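Local coordinates for GDP-6-deoxy-D-mannose reductase (Pseudomonas aeruginosa, PDB 6X3B), which probably reduces GDP-4-dehydro-6-deoxy-D-mannose with NADPH to GDP-rhamnose, a precursor for the O-antigen of lipopolysaccharide, at residues Ile78-Gln83 and Leu121-Gly126; Ser125-Gly130 and Asn149-Ser154; Val175-Asn180 and Gly242-Val247. One frame throughout, in Å; residues are numbered along the deposited sequence.

Interaction 1. Residues Ile78-Gln83 and Leu121-Gly126; sequences IHLAGQ and LYISSG. With NDP (NADPH dihydro-nicotinamide-adenine-dinucleotide phosphate), chain E.
His79 and Tyr122 stand side by side on neighbouring parallel strands, 76-79 and 119-123, in the Rossmann-type sheet of an extended short-chain dehydrogenase/reductase, just where both segments leave the sheet to meet NADPH. Two backbone hydrogen bonds join the strands: His79 N reaches Leu121 O at 3.0 Å, and Ile123 N returns a weak one to His79 O. The two rings meet rim to rim with neither over the other's face: His79 CD2 lies at the edge of the tyrosine ring, 3.6 Å from Tyr122 CD1, with the planes turned 48° apart. Both rings start anti to their backbone N (chi1 176° in each), which keeps them alongside each other. The imidazole is held at both nitrogens, ND1 by Thr28 and NE2 by Thr104.

The apolar contacts gather on the other face, which carries Ile78, Leu121 and, past the bridges, Ile123. Ile123 CG1 is shared, touching Ile78 CG2 at 3.9 Å and Leu80 CD2 at 3.7 Å, while helix 225-238 packs on Ile78, Leu121 and Ile123.

Beyond the strands the segments receive the cofactor. Gly82 N donates to the adenosine ribose oxygen O4B, and Ala81 CB rests near that same atom. The nicotinamide ribose hydroxyl O3D donates to Leu80 O at 2.9 Å. A water bridges both segments and the cofactor: it is hydrogen-bonded to His79 O (2.6 Å), Ile123 O and NADPH O3D, three acceptors for its two protons, so it cannot donate to all at once.

Interaction 2. Residues Ser125-Gly130 and Asn149-Ser154; sequences SGDVYG and NPYAVS. With NDP (NADPH dihydro-nicotinamide-adenine-dinucleotide phosphate), chain E.
The Tyr151 ring is approached at its edge, near its plane, by Asp127 OD2 beside CD2, by Asn149 OD1, and by the nicotinamide ribose oxygen O2D at the hydroxyl end. Tyr151 OH and NADPH O2D share a short hydrogen bond of 2.5 Å, and a water links the same hydroxyl to Ser125 OG. Tyr151 and Lys155, which also bonds NADPH, fit the YxxxK motif of short-chain dehydrogenases/reductases, consistent with a catalytic role for Tyr151. The other flat pair is only modestly twisted: the Asp127 carboxylate and Asn149 amide, with planes 22° apart, approach from opposite directions, and Asn149 ND2 donates to the syn side of Asp127 OD2 at 2.8 Å and 165°.

Asn149 OD1 accepts from Ala152 N at 2.7 Å, the N-cap bond of helix 150-169; chi1 of 66°, placing CG between the backbone N and carbonyl carbon, brings the amide back over the helix start. Ala152 CB packs against Asp127, 3.6 Å from its OD2. Ser125 OG accepts from Asp127 N, an ST turn.

The contact fastens the loop after strand 119-123 to the first turn of helix 150-169, with helices 86-91 and 93-114 packed against that turn.

Interaction 3. Residues Val175-Asn180 and Gly242-Val247; sequences VARPFN and GAVYNV. With NDP (NADPH dihydro-nicotinamide-adenine-dinucleotide phosphate), chain E.
Strands 175-178 and 244-247 run parallel in register within the Rossmann-type sheet, their axes 4.3 Å apart at closest and inclined by 25°, and five backbone hydrogen bonds alternate between them, from Val175 N to Ala243 O at one end to Phe179 N to Val247 O at the other. Two are short, Arg177 N to Tyr245 O and Tyr245 N to Val175 O, both 2.7 Å.

On the face of Val175, Arg177, Val244 and Asn246, covered by helix 150-169, the valines lie side by side, Val175 CB 3.9 Å from Val244 CG2. The arginine chain, extended from CG to NE, crosses Val244 so that Val244 CG1 sits over one face of the guanidinium, toward its rim, 3.5 Å from Arg177 NE. Asn246 OD1 lies 3.8 Å from Arg177 CB and equally far from Phe179 CE1, at the edge of the phenyl ring, whose plane stands 77° from the amide. The other face carries Ala176, Pro178, Tyr245 and Val247: Ala176 CB meets Val247 CG2 at 3.9 Å, and Pro178 CB packs on Val247, with helix 225-238 beyond. At the strand end Pro178 CG approaches the nicotinamide, 3.9 Å from NADPH C5N.

The polar ends find partners outside the pair. Arg177 forms a salt bridge with Glu159 of helix 150-169 and a hydrogen bond with Tyr129, whose hydroxyl also bonds Asn246 OD1. A buried guanidinium is therefore paired with a carboxylate, which would probably keep both charged within the core.

All three contacts are largely buried, and all reach NADPH, but their chemistry follows their place in the fold. Interactions 1 and 3 are parallel strand pairings in one sheet, joined where strands 119-123 and 172-182 are neighbours; Ser124 N to Ala176 O and Gly126 N to Pro178 O are probable hydrogen bonds between them. Interaction 3 has five interstrand bonds against two, one of them weak, in interaction 1, whose segments part toward the cofactor. Interaction 2, sharing Ser125 and Gly126 with interaction 1, lies farther from the chain centre and replaces strand pairing by side-chain hydrogen bonds at a helix start; Asp127 is partly exposed. Tyr129 of interaction 2 packs on Phe179 of interaction 3.

Interaction 1. Residues Ile78-Gln83 and Leu121-Gly126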
loop_
_atom_site.group_PDB
_atom_site.type_symbol
_atom_site.label_atom_id
_atom_site.label_comp_id
_atom_site.label_asym_id
_atom_site.label_seq_id
_atom_site.Cartn_x
_atom_site.Cartn_y
_atom_site.Cartn_z
ATOM N N ILE A 78 -11.151 -2.621 16.852
ATOM C CA ILE A 78 -11.339 -3.319 15.582
ATOM C C ILE A 78 -11.902 -2.304 14.607
ATOM O O ILE A 78 -12.945 -1.687 14.874
ATOM C CB ILE A 78 -12.268 -4.534 15.696
ATOM C CG1 ILE A 78 -11.720 -5.546 16.699
ATOM C CG2 ILE A 78 -12.420 -5.218 14.310
ATOM C CD1 ILE A 78 -12.616 -6.740 16.833
ATOM N N HIS A 79 -11.201 -2.100 13.497
ATOM C CA HIS A 79 -11.542 -1.048 12.557
ATOM C C HIS A 79 -12.168 -1.730 11.345
ATOM O O HIS A 79 -11.458 -2.290 10.506
ATOM C CB HIS A 79 -10.297 -0.226 12.195
ATOM C CG HIS A 79 -10.541 0.827 11.156
ATOM N ND1 HIS A 79 -11.711 1.561 11.089
ATOM C CD2 HIS A 79 -9.765 1.259 10.130
ATOM C CE1 HIS A 79 -11.634 2.409 10.075
ATOM N NE2 HIS A 79 -10.465 2.245 9.473
ATOM N N LEU A 80 -13.504 -1.697 11.282
ATOM C CA LEU A 80 -14.295 -2.226 10.184
ATOM C C LEU A 80 -14.750 -1.160 9.201
ATOM O O LEU A 80 -14.976 -1.476 8.031
ATOM C CB LEU A 80 -15.554 -2.928 10.720
ATOM C CG LEU A 80 -15.428 -4.155 11.622
ATOM C CD1 LEU A 80 -16.756 -4.437 12.357
ATOM C CD2 LEU A 80 -15.034 -5.353 10.771
ATOM N N ALA A 81 -14.882 0.085 9.641
ATOM C CA ALA A 81 -15.620 1.087 8.879
ATOM C C ALA A 81 -14.903 1.485 7.593
ATOM O O ALA A 81 -13.674 1.613 7.552
ATOM C CB ALA A 81 -15.850 2.334 9.724
ATOM N N GLY A 82 -15.677 1.724 6.550
ATOM C CA GLY A 82 -15.095 2.199 5.313
ATOM C C GLY A 82 -16.041 2.031 4.142
ATOM O O GLY A 82 -17.202 1.644 4.292
ATOM N N GLN A 83 -15.487 2.305 2.971
ATOM C CA GLN A 83 -16.189 2.219 1.704
ATOM C C GLN A 83 -15.861 0.835 1.157
ATOM O O GLN A 83 -14.705 0.549 0.826
ATOM C CB GLN A 83 -15.725 3.347 0.784
ATOM C CG GLN A 83 -16.722 3.688 -0.349
ATOM C CD GLN A 83 -17.036 2.472 -1.183
ATOM O OE1 GLN A 83 -18.016 1.776 -0.941
ATOM N NE2 GLN A 83 -16.145 2.162 -2.144
ATOM N N LEU A 121 -6.633 -3.765 15.505
ATOM C CA LEU A 121 -6.811 -4.788 14.486
ATOM C C LEU A 121 -7.459 -4.131 13.264
ATOM O O LEU A 121 -8.625 -3.719 13.309
ATOM C CB LEU A 121 -7.650 -5.946 15.020
ATOM C CG LEU A 121 -8.161 -6.931 13.962
ATOM C CD1 LEU A 121 -6.984 -7.616 13.225
ATOM C CD2 LEU A 121 -9.085 -7.973 14.601
ATOM N N TYR A 122 -6.690 -4.021 12.183
ATOM C CA TYR A 122 -7.174 -3.450 10.940
ATOM C C TYR A 122 -7.780 -4.564 10.099
ATOM O O TYR A 122 -7.154 -5.611 9.910
ATOM C CB TYR A 122 -6.052 -2.763 10.162
ATOM C CG TYR A 122 -6.572 -2.281 8.853
ATOM C CD1 TYR A 122 -7.476 -1.230 8.813
ATOM C CD2 TYR A 122 -6.253 -2.936 7.664
ATOM C CE1 TYR A 122 -8.008 -0.789 7.611
ATOM C CE2 TYR A 122 -6.774 -2.506 6.455
ATOM C CZ TYR A 122 -7.666 -1.436 6.445
ATOM O OH TYR A 122 -8.200 -0.990 5.254
ATOM N N ILE A 123 -9.005 -4.354 9.621
ATOM C CA ILE A 123 -9.696 -5.351 8.822
ATOM C C ILE A 123 -9.480 -4.985 7.357
ATOM O O ILE A 123 -10.036 -3.996 6.855
ATOM C CB ILE A 123 -11.189 -5.454 9.178
ATOM C CG1 ILE A 123 -11.374 -5.902 10.650
ATOM C CG2 ILE A 123 -11.894 -6.471 8.266
ATOM C CD1 ILE A 123 -10.399 -7.034 11.117
ATOM N N SER A 124 -8.662 -5.792 6.677
ATOM C CA SER A 124 -8.368 -5.618 5.258
ATOM C C SER A 124 -9.303 -6.507 4.446
ATOM O O SER A 124 -10.501 -6.577 4.739
ATOM C CB SER A 124 -6.885 -5.935 4.998
ATOM O OG SER A 124 -6.499 -5.696 3.648
ATOM N N SER A 125 -8.780 -7.193 3.434
ATOM C CA SER A 125 -9.593 -8.052 2.579
ATOM C C SER A 125 -8.690 -8.996 1.807
ATOM O O SER A 125 -7.606 -8.601 1.385
ATOM C CB SER A 125 -10.426 -7.236 1.587
ATOM O OG SER A 125 -10.985 -8.098 0.608
ATOM N N GLY A 126 -9.142 -10.238 1.626
ATOM C CA GLY A 126 -8.434 -11.147 0.736
ATOM C C GLY A 126 -8.403 -10.668 -0.703
ATOM O O GLY A 126 -7.670 -11.237 -1.517
HETATM P PA NDP E . -20.432 -2.190 5.279
HETATM O O1A NDP E . -20.275 -1.383 4.035
HETATM O O2A NDP E . -21.646 -3.044 5.425
HETATM O O5B NDP E . -20.301 -1.234 6.557
HETATM C C5B NDP E . -19.398 -0.104 6.498
HETATM C C4B NDP E . -19.462 0.645 7.805
HETATM O O4B NDP E . -18.541 1.765 7.761
HETATM C C3B NDP E . -20.831 1.238 8.175
HETATM O O3B NDP E . -21.102 1.064 9.560
HETATM C C2B NDP E . -20.679 2.705 7.795
HETATM O O2B NDP E . -21.524 3.522 8.600
HETATM C C1B NDP E . -19.216 2.939 8.147
HETATM N N9A NDP E . -18.618 4.074 7.458
HETATM C C8A NDP E . -18.485 4.240 6.103
HETATM N N7A NDP E . -17.910 5.368 5.772
HETATM C C5A NDP E . -17.649 5.989 6.985
HETATM C C6A NDP E . -17.052 7.219 7.315
HETATM N N6A NDP E . -16.604 8.053 6.379
HETATM N N1A NDP E . -16.942 7.544 8.624
HETATM C C2A NDP E . -17.409 6.675 9.529
HETATM N N3A NDP E . -17.987 5.492 9.341
HETATM C C4A NDP E . -18.081 5.201 8.033
HETATM O O3 NDP E . -19.141 -3.120 5.459
HETATM P PN NDP E . -19.016 -4.661 5.877
HETATM O O1N NDP E . -19.532 -4.817 7.268
HETATM O O2N NDP E . -19.617 -5.496 4.798
HETATM O O5D NDP E . -17.425 -4.856 5.874
HETATM C C5D NDP E . -16.703 -4.712 7.121
HETATM C C4D NDP E . -15.222 -4.738 6.836
HETATM O O4D NDP E . -14.877 -6.017 6.246
HETATM C C3D NDP E . -14.713 -3.668 5.860
HETATM O O3D NDP E . -13.443 -3.171 6.258
HETATM C C2D NDP E . -14.648 -4.442 4.546
HETATM O O2D NDP E . -13.722 -3.890 3.623
HETATM C C1D NDP E . -14.216 -5.825 5.019
HETATM N N1N NDP E . -14.630 -6.907 4.078
HETATM C C2N NDP E . -15.941 -7.287 3.971
HETATM C C3N NDP E . -16.317 -8.374 3.231
HETATM C C7N NDP E . -17.759 -8.565 2.953
HETATM O O7N NDP E . -18.125 -9.488 2.219
HETATM N N7N NDP E . -18.622 -7.728 3.512
HETATM C C4N NDP E . -15.257 -9.303 2.747
HETATM C C5N NDP E . -13.892 -8.766 2.870
HETATM C C6N NDP E . -13.694 -7.541 3.297
HETATM P P2B NDP E . -22.626 4.291 7.704
HETATM O O1X NDP E . -23.441 5.115 8.677
HETATM O O2X NDP E . -21.874 5.156 6.715
HETATM O O3X NDP E . -23.456 3.228 7.016
HETATM O O HOH W 1 -11.563 -1.794 7.907
#

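Interaction 2. Residues Ser125-Gly130 and Asn149-Ser154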
loop_
_atom_site.group_PDB
_atom_site.type_symbol
_atom_site.label_atom_id
_atom_site.label_comp_id
_atom_site.label_asym_id
_atom_site.label_seq_id
_atom_site.Cartn_x
_atom_site.Cartn_y
_atom_site.Cartn_z
ATOM N N SER A 125 -8.780 -7.193 3.434
ATOM C CA SER A 125 -9.593 -8.052 2.579
ATOM C C SER A 125 -8.690 -8.996 1.807
ATOM O O SER A 125 -7.606 -8.601 1.385
ATOM C CB SER A 125 -10.426 -7.236 1.587
ATOM O OG SER A 125 -10.985 -8.098 0.608
ATOM N N GLY A 126 -9.142 -10.238 1.626
ATOM C CA GLY A 126 -8.434 -11.147 0.736
ATOM C C GLY A 126 -8.403 -10.668 -0.703
ATOM O O GLY A 126 -7.670 -11.237 -1.517
ATOM N N ASP A 127 -9.178 -9.628 -1.024
ATOM C CA ASP A 127 -9.174 -9.048 -2.360
ATOM C C ASP A 127 -7.858 -8.341 -2.669
ATOM O O ASP A 127 -7.577 -8.093 -3.842
ATOM C CB ASP A 127 -10.378 -8.086 -2.500
ATOM C CG ASP A 127 -10.696 -7.728 -3.946
ATOM O OD1 ASP A 127 -10.646 -8.621 -4.831
ATOM O OD2 ASP A 127 -11.030 -6.549 -4.208
ATOM N N VAL A 128 -7.029 -8.030 -1.661
ATOM C CA VAL A 128 -5.752 -7.382 -1.979
ATOM C C VAL A 128 -4.851 -8.274 -2.820
ATOM O O VAL A 128 -3.975 -7.764 -3.529
ATOM C CB VAL A 128 -4.997 -6.943 -0.708
ATOM C CG1 VAL A 128 -5.807 -5.924 0.093
ATOM C CG2 VAL A 128 -4.639 -8.170 0.142
ATOM N N TYR A 129 -5.027 -9.600 -2.763
ATOM C CA TYR A 129 -4.077 -10.455 -3.472
ATOM C C TYR A 129 -4.190 -10.319 -4.988
ATOM O O TYR A 129 -3.182 -10.474 -5.687
ATOM C CB TYR A 129 -4.248 -11.919 -3.061
ATOM C CG TYR A 129 -3.764 -12.211 -1.658
ATOM C CD1 TYR A 129 -2.404 -12.262 -1.357
ATOM C CD2 TYR A 129 -4.675 -12.441 -0.631
ATOM C CE1 TYR A 129 -1.964 -12.541 -0.063
ATOM C CE2 TYR A 129 -4.246 -12.704 0.662
ATOM C CZ TYR A 129 -2.896 -12.756 0.935
ATOM O OH TYR A 129 -2.477 -13.012 2.214
ATOM N N GLY A 130 -5.384 -10.030 -5.518
ATOM C CA GLY A 130 -5.514 -9.951 -6.965
ATOM C C GLY A 130 -5.480 -11.320 -7.635
ATOM O O GLY A 130 -5.969 -12.318 -7.109
ATOM N N ASN A 149 -8.265 -3.353 -8.116
ATOM C CA ASN A 149 -9.306 -2.339 -8.121
ATOM C C ASN A 149 -8.978 -1.329 -7.031
ATOM O O ASN A 149 -8.189 -1.627 -6.127
ATOM C CB ASN A 149 -10.685 -2.986 -7.907
ATOM C CG ASN A 149 -10.827 -3.595 -6.536
ATOM O OD1 ASN A 149 -10.802 -2.891 -5.553
ATOM N ND2 ASN A 149 -10.949 -4.914 -6.470
ATOM N N PRO A 150 -9.546 -0.121 -7.092
ATOM C CA PRO A 150 -9.177 0.906 -6.098
ATOM C C PRO A 150 -9.573 0.561 -4.669
ATOM O O PRO A 150 -8.948 1.064 -3.731
ATOM C CB PRO A 150 -9.917 2.163 -6.585
ATOM C CG PRO A 150 -10.326 1.856 -8.014
ATOM C CD PRO A 150 -10.537 0.382 -8.064
ATOM N N TYR A 151 -10.621 -0.233 -4.460
ATOM C CA TYR A 151 -10.912 -0.691 -3.101
ATOM C C TYR A 151 -9.773 -1.562 -2.573
ATOM O O TYR A 151 -9.279 -1.351 -1.458
ATOM C CB TYR A 151 -12.225 -1.457 -3.081
ATOM C CG TYR A 151 -12.422 -2.354 -1.881
ATOM C CD1 TYR A 151 -12.919 -1.842 -0.672
ATOM C CD2 TYR A 151 -12.149 -3.714 -1.961
ATOM C CE1 TYR A 151 -13.123 -2.673 0.430
ATOM C CE2 TYR A 151 -12.350 -4.552 -0.869
ATOM C CZ TYR A 151 -12.840 -4.025 0.319
ATOM O OH TYR A 151 -13.043 -4.854 1.393
ATOM N N ALA A 152 -9.322 -2.528 -3.380
ATOM C CA ALA A 152 -8.239 -3.394 -2.916
ATOM C C ALA A 152 -6.949 -2.598 -2.725
ATOM O O ALA A 152 -6.207 -2.845 -1.769
ATOM C CB ALA A 152 -8.039 -4.566 -3.877
ATOM N N VAL A 153 -6.695 -1.614 -3.600
ATOM C CA VAL A 153 -5.562 -0.704 -3.425
ATOM C C VAL A 153 -5.645 0.001 -2.072
ATOM O O VAL A 153 -4.679 0.029 -1.300
ATOM C CB VAL A 153 -5.513 0.318 -4.577
ATOM C CG1 VAL A 153 -4.532 1.458 -4.263
ATOM C CG2 VAL A 153 -5.108 -0.376 -5.899
ATOM N N SER A 154 -6.819 0.558 -1.754
ATOM C CA SER A 154 -6.978 1.297 -0.502
ATOM C C SER A 154 -6.826 0.396 0.719
ATOM O O SER A 154 -6.301 0.844 1.744
ATOM C CB SER A 154 -8.338 2.009 -0.480
ATOM O OG SER A 154 -9.390 1.100 -0.185
HETATM P PA NDP E . -20.432 -2.190 5.279
HETATM O O1A NDP E . -20.275 -1.383 4.035
HETATM O O2A NDP E . -21.646 -3.044 5.425
HETATM O O5B NDP E . -20.301 -1.234 6.557
HETATM C C5B NDP E . -19.398 -0.104 6.498
HETATM C C4B NDP E . -19.462 0.645 7.805
HETATM O O4B NDP E . -18.541 1.765 7.761
HETATM C C3B NDP E . -20.831 1.238 8.175
HETATM O O3B NDP E . -21.102 1.064 9.560
HETATM C C2B NDP E . -20.679 2.705 7.795
HETATM O O2B NDP E . -21.524 3.522 8.600
HETATM C C1B NDP E . -19.216 2.939 8.147
HETATM N N9A NDP E . -18.618 4.074 7.458
HETATM C C8A NDP E . -18.485 4.240 6.103
HETATM N N7A NDP E . -17.910 5.368 5.772
HETATM C C5A NDP E . -17.649 5.989 6.985
HETATM C C6A NDP E . -17.052 7.219 7.315
HETATM N N6A NDP E . -16.604 8.053 6.379
HETATM N N1A NDP E . -16.942 7.544 8.624
HETATM C C2A NDP E . -17.409 6.675 9.529
HETATM N N3A NDP E . -17.987 5.492 9.341
HETATM C C4A NDP E . -18.081 5.201 8.033
HETATM O O3 NDP E . -19.141 -3.120 5.459
HETATM P PN NDP E . -19.016 -4.661 5.877
HETATM O O1N NDP E . -19.532 -4.817 7.268
HETATM O O2N NDP E . -19.617 -5.496 4.798
HETATM O O5D NDP E . -17.425 -4.856 5.874
HETATM C C5D NDP E . -16.703 -4.712 7.121
HETATM C C4D NDP E . -15.222 -4.738 6.836
HETATM O O4D NDP E . -14.877 -6.017 6.246
HETATM C C3D NDP E . -14.713 -3.668 5.860
HETATM O O3D NDP E . -13.443 -3.171 6.258
HETATM C C2D NDP E . -14.648 -4.442 4.546
HETATM O O2D NDP E . -13.722 -3.890 3.623
HETATM C C1D NDP E . -14.216 -5.825 5.019
HETATM N N1N NDP E . -14.630 -6.907 4.078
HETATM C C2N NDP E . -15.941 -7.287 3.971
HETATM C C3N NDP E . -16.317 -8.374 3.231
HETATM C C7N NDP E . -17.759 -8.565 2.953
HETATM O O7N NDP E . -18.125 -9.488 2.219
HETATM N N7N NDP E . -18.622 -7.728 3.512
HETATM C C4N NDP E . -15.257 -9.303 2.747
HETATM C C5N NDP E . -13.892 -8.766 2.870
HETATM C C6N NDP E . -13.694 -7.541 3.297
HETATM P P2B NDP E . -22.626 4.291 7.704
HETATM O O1X NDP E . -23.441 5.115 8.677
HETATM O O2X NDP E . -21.874 5.156 6.715
HETATM O O3X NDP E . -23.456 3.228 7.016
HETATM O O HOH W 2 -13.476 -7.471 -0.063
#

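Interaction 3. Residues Val175-Asn180 and Gly242-Val247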
loop_
_atom_site.group_PDB
_atom_site.type_symbol
_atom_site.label_atom_id
_atom_site.label_comp_id
_atom_site.label_asym_id
_atom_site.label_seq_id
_atom_site.Cartn_x
_atom_site.Cartn_y
_atom_site.Cartn_z
ATOM N N VAL A 175 -3.266 -7.265 11.387
ATOM C CA VAL A 175 -3.994 -7.142 10.134
ATOM C C VAL A 175 -4.657 -8.478 9.836
ATOM O O VAL A 175 -4.009 -9.533 9.879
ATOM C CB VAL A 175 -3.073 -6.709 8.976
ATOM C CG1 VAL A 175 -3.798 -6.879 7.658
ATOM C CG2 VAL A 175 -2.663 -5.265 9.152
ATOM N N ALA A 176 -5.946 -8.434 9.531
ATOM C CA ALA A 176 -6.668 -9.600 9.065
ATOM C C ALA A 176 -7.067 -9.386 7.614
ATOM O O ALA A 176 -7.533 -8.300 7.260
ATOM C CB ALA A 176 -7.915 -9.843 9.915
ATOM N N ARG A 177 -6.915 -10.427 6.784
ATOM C CA ARG A 177 -7.379 -10.434 5.387
ATOM C C ARG A 177 -8.489 -11.466 5.245
ATOM O O ARG A 177 -8.228 -12.634 4.924
ATOM C CB ARG A 177 -6.238 -10.736 4.404
ATOM C CG ARG A 177 -5.183 -9.632 4.347
ATOM C CD ARG A 177 -3.945 -10.042 3.536
ATOM N NE ARG A 177 -3.044 -8.911 3.366
ATOM C CZ ARG A 177 -1.823 -9.015 2.847
ATOM N NH1 ARG A 177 -1.364 -10.210 2.481
ATOM N NH2 ARG A 177 -1.067 -7.931 2.698
ATOM N N PRO A 178 -9.737 -11.107 5.511
ATOM C CA PRO A 178 -10.821 -12.087 5.385
ATOM C C PRO A 178 -11.164 -12.319 3.929
ATOM O O PRO A 178 -11.125 -11.400 3.102
ATOM C CB PRO A 178 -11.986 -11.419 6.121
ATOM C CG PRO A 178 -11.707 -9.927 5.932
ATOM C CD PRO A 178 -10.209 -9.805 6.018
ATOM N N PHE A 179 -11.506 -13.566 3.617
ATOM C CA PHE A 179 -11.970 -13.873 2.273
ATOM C C PHE A 179 -13.499 -13.768 2.270
ATOM O O PHE A 179 -14.049 -12.937 3.000
ATOM C CB PHE A 179 -11.406 -15.235 1.832
ATOM C CG PHE A 179 -9.908 -15.186 1.495
ATOM C CD1 PHE A 179 -8.987 -14.732 2.429
ATOM C CD2 PHE A 179 -9.441 -15.555 0.238
ATOM C CE1 PHE A 179 -7.615 -14.675 2.136
ATOM C CE2 PHE A 179 -8.080 -15.511 -0.065
ATOM C CZ PHE A 179 -7.162 -15.060 0.885
ATOM N N ASN A 180 -14.163 -14.523 1.398
ATOM C CA ASN A 180 -15.636 -14.397 1.221
ATOM C C ASN A 180 -16.406 -14.614 2.531
ATOM O O ASN A 180 -16.089 -15.563 3.257
ATOM C CB ASN A 180 -16.148 -15.242 0.055
ATOM C CG ASN A 180 -15.702 -14.688 -1.281
ATOM O OD1 ASN A 180 -14.530 -14.773 -1.627
ATOM N ND2 ASN A 180 -16.626 -14.105 -2.024
ATOM N N GLY A 242 2.358 -6.765 14.620
ATOM C CA GLY A 242 3.033 -6.599 13.349
ATOM C C GLY A 242 2.698 -7.629 12.292
ATOM O O GLY A 242 3.200 -7.516 11.162
ATOM N N ALA A 243 1.848 -8.611 12.590
ATOM C CA ALA A 243 1.625 -9.708 11.657
ATOM C C ALA A 243 0.316 -9.539 10.883
ATOM O O ALA A 243 -0.644 -8.933 11.369
ATOM C CB ALA A 243 1.633 -11.057 12.381
ATOM N N VAL A 244 0.307 -10.096 9.666
ATOM C CA VAL A 244 -0.848 -10.153 8.775
ATOM C C VAL A 244 -1.382 -11.581 8.758
ATOM O O VAL A 244 -0.614 -12.533 8.575
ATOM C CB VAL A 244 -0.457 -9.713 7.354
ATOM C CG1 VAL A 244 -1.618 -9.894 6.386
ATOM C CG2 VAL A 244 0.057 -8.279 7.359
ATOM N N TYR A 245 -2.700 -11.734 8.918
ATOM C CA TYR A 245 -3.331 -13.052 8.944
ATOM C C TYR A 245 -4.456 -13.136 7.928
ATOM O O TYR A 245 -5.356 -12.287 7.945
ATOM C CB TYR A 245 -3.908 -13.358 10.332
ATOM C CG TYR A 245 -2.876 -13.359 11.413
ATOM C CD1 TYR A 245 -2.530 -12.189 12.073
ATOM C CD2 TYR A 245 -2.240 -14.538 11.771
ATOM C CE1 TYR A 245 -1.569 -12.192 13.068
ATOM C CE2 TYR A 245 -1.282 -14.558 12.752
ATOM C CZ TYR A 245 -0.956 -13.396 13.400
ATOM O OH TYR A 245 -0.014 -13.463 14.381
ATOM N N ASN A 246 -4.420 -14.159 7.065
ATOM C CA ASN A 246 -5.612 -14.535 6.307
ATOM C C ASN A 246 -6.684 -15.054 7.259
ATOM O O ASN A 246 -6.389 -15.801 8.190
ATOM C CB ASN A 246 -5.311 -15.638 5.301
ATOM C CG ASN A 246 -4.431 -15.177 4.153
ATOM O OD1 ASN A 246 -4.313 -13.974 3.868
ATOM N ND2 ASN A 246 -3.826 -16.140 3.476
ATOM N N VAL A 247 -7.930 -14.684 6.997
ATOM C CA VAL A 247 -9.078 -15.260 7.699
ATOM C C VAL A 247 -9.931 -15.931 6.626
ATOM O O VAL A 247 -10.615 -15.257 5.846
ATOM C CB VAL A 247 -9.866 -14.211 8.494
ATOM C CG1 VAL A 247 -11.111 -14.862 9.160
ATOM C CG2 VAL A 247 -8.962 -13.534 9.574
HETATM P PA NDP E . -20.432 -2.190 5.279
HETATM O O1A NDP E . -20.275 -1.383 4.035
HETATM O O2A NDP E . -21.646 -3.044 5.425
HETATM O O5B NDP E . -20.301 -1.234 6.557
HETATM C C5B NDP E . -19.398 -0.104 6.498
HETATM C C4B NDP E . -19.462 0.645 7.805
HETATM O O4B NDP E . -18.541 1.765 7.761
HETATM C C3B NDP E . -20.831 1.238 8.175
HETATM O O3B NDP E . -21.102 1.064 9.560
HETATM C C2B NDP E . -20.679 2.705 7.795
HETATM O O2B NDP E . -21.524 3.522 8.600
HETATM C C1B NDP E . -19.216 2.939 8.147
HETATM N N9A NDP E . -18.618 4.074 7.458
HETATM C C8A NDP E . -18.485 4.240 6.103
HETATM N N7A NDP E . -17.910 5.368 5.772
HETATM C C5A NDP E . -17.649 5.989 6.985
HETATM C C6A NDP E . -17.052 7.219 7.315
HETATM N N6A NDP E . -16.604 8.053 6.379
HETATM N N1A NDP E . -16.942 7.544 8.624
HETATM C C2A NDP E . -17.409 6.675 9.529
HETATM N N3A NDP E . -17.987 5.492 9.341
HETATM C C4A NDP E . -18.081 5.201 8.033
HETATM O O3 NDP E . -19.141 -3.120 5.459
HETATM P PN NDP E . -19.016 -4.661 5.877
HETATM O O1N NDP E . -19.532 -4.817 7.268
HETATM O O2N NDP E . -19.617 -5.496 4.798
HETATM O O5D NDP E . -17.425 -4.856 5.874
HETATM C C5D NDP E . -16.703 -4.712 7.121
HETATM C C4D NDP E . -15.222 -4.738 6.836
HETATM O O4D NDP E . -14.877 -6.017 6.246
HETATM C C3D NDP E . -14.713 -3.668 5.860
HETATM O O3D NDP E . -13.443 -3.171 6.258
HETATM C C2D NDP E . -14.648 -4.442 4.546
HETATM O O2D NDP E . -13.722 -3.890 3.623
HETATM C C1D NDP E . -14.216 -5.825 5.019
HETATM N N1N NDP E . -14.630 -6.907 4.078
HETATM C C2N NDP E . -15.941 -7.287 3.971
HETATM C C3N NDP E . -16.317 -8.374 3.231
HETATM C C7N NDP E . -17.759 -8.565 2.953
HETATM O O7N NDP E . -18.125 -9.488 2.219
HETATM N N7N NDP E . -18.622 -7.728 3.512
HETATM C C4N NDP E . -15.257 -9.303 2.747
HETATM C C5N NDP E . -13.892 -8.766 2.870
HETATM C C6N NDP E . -13.694 -7.541 3.297
HETATM P P2B NDP E . -22.626 4.291 7.704
HETATM O O1X NDP E . -23.441 5.115 8.677
HETATM O O2X NDP E . -21.874 5.156 6.715
HETATM O O3X NDP E . -23.456 3.228 7.016
#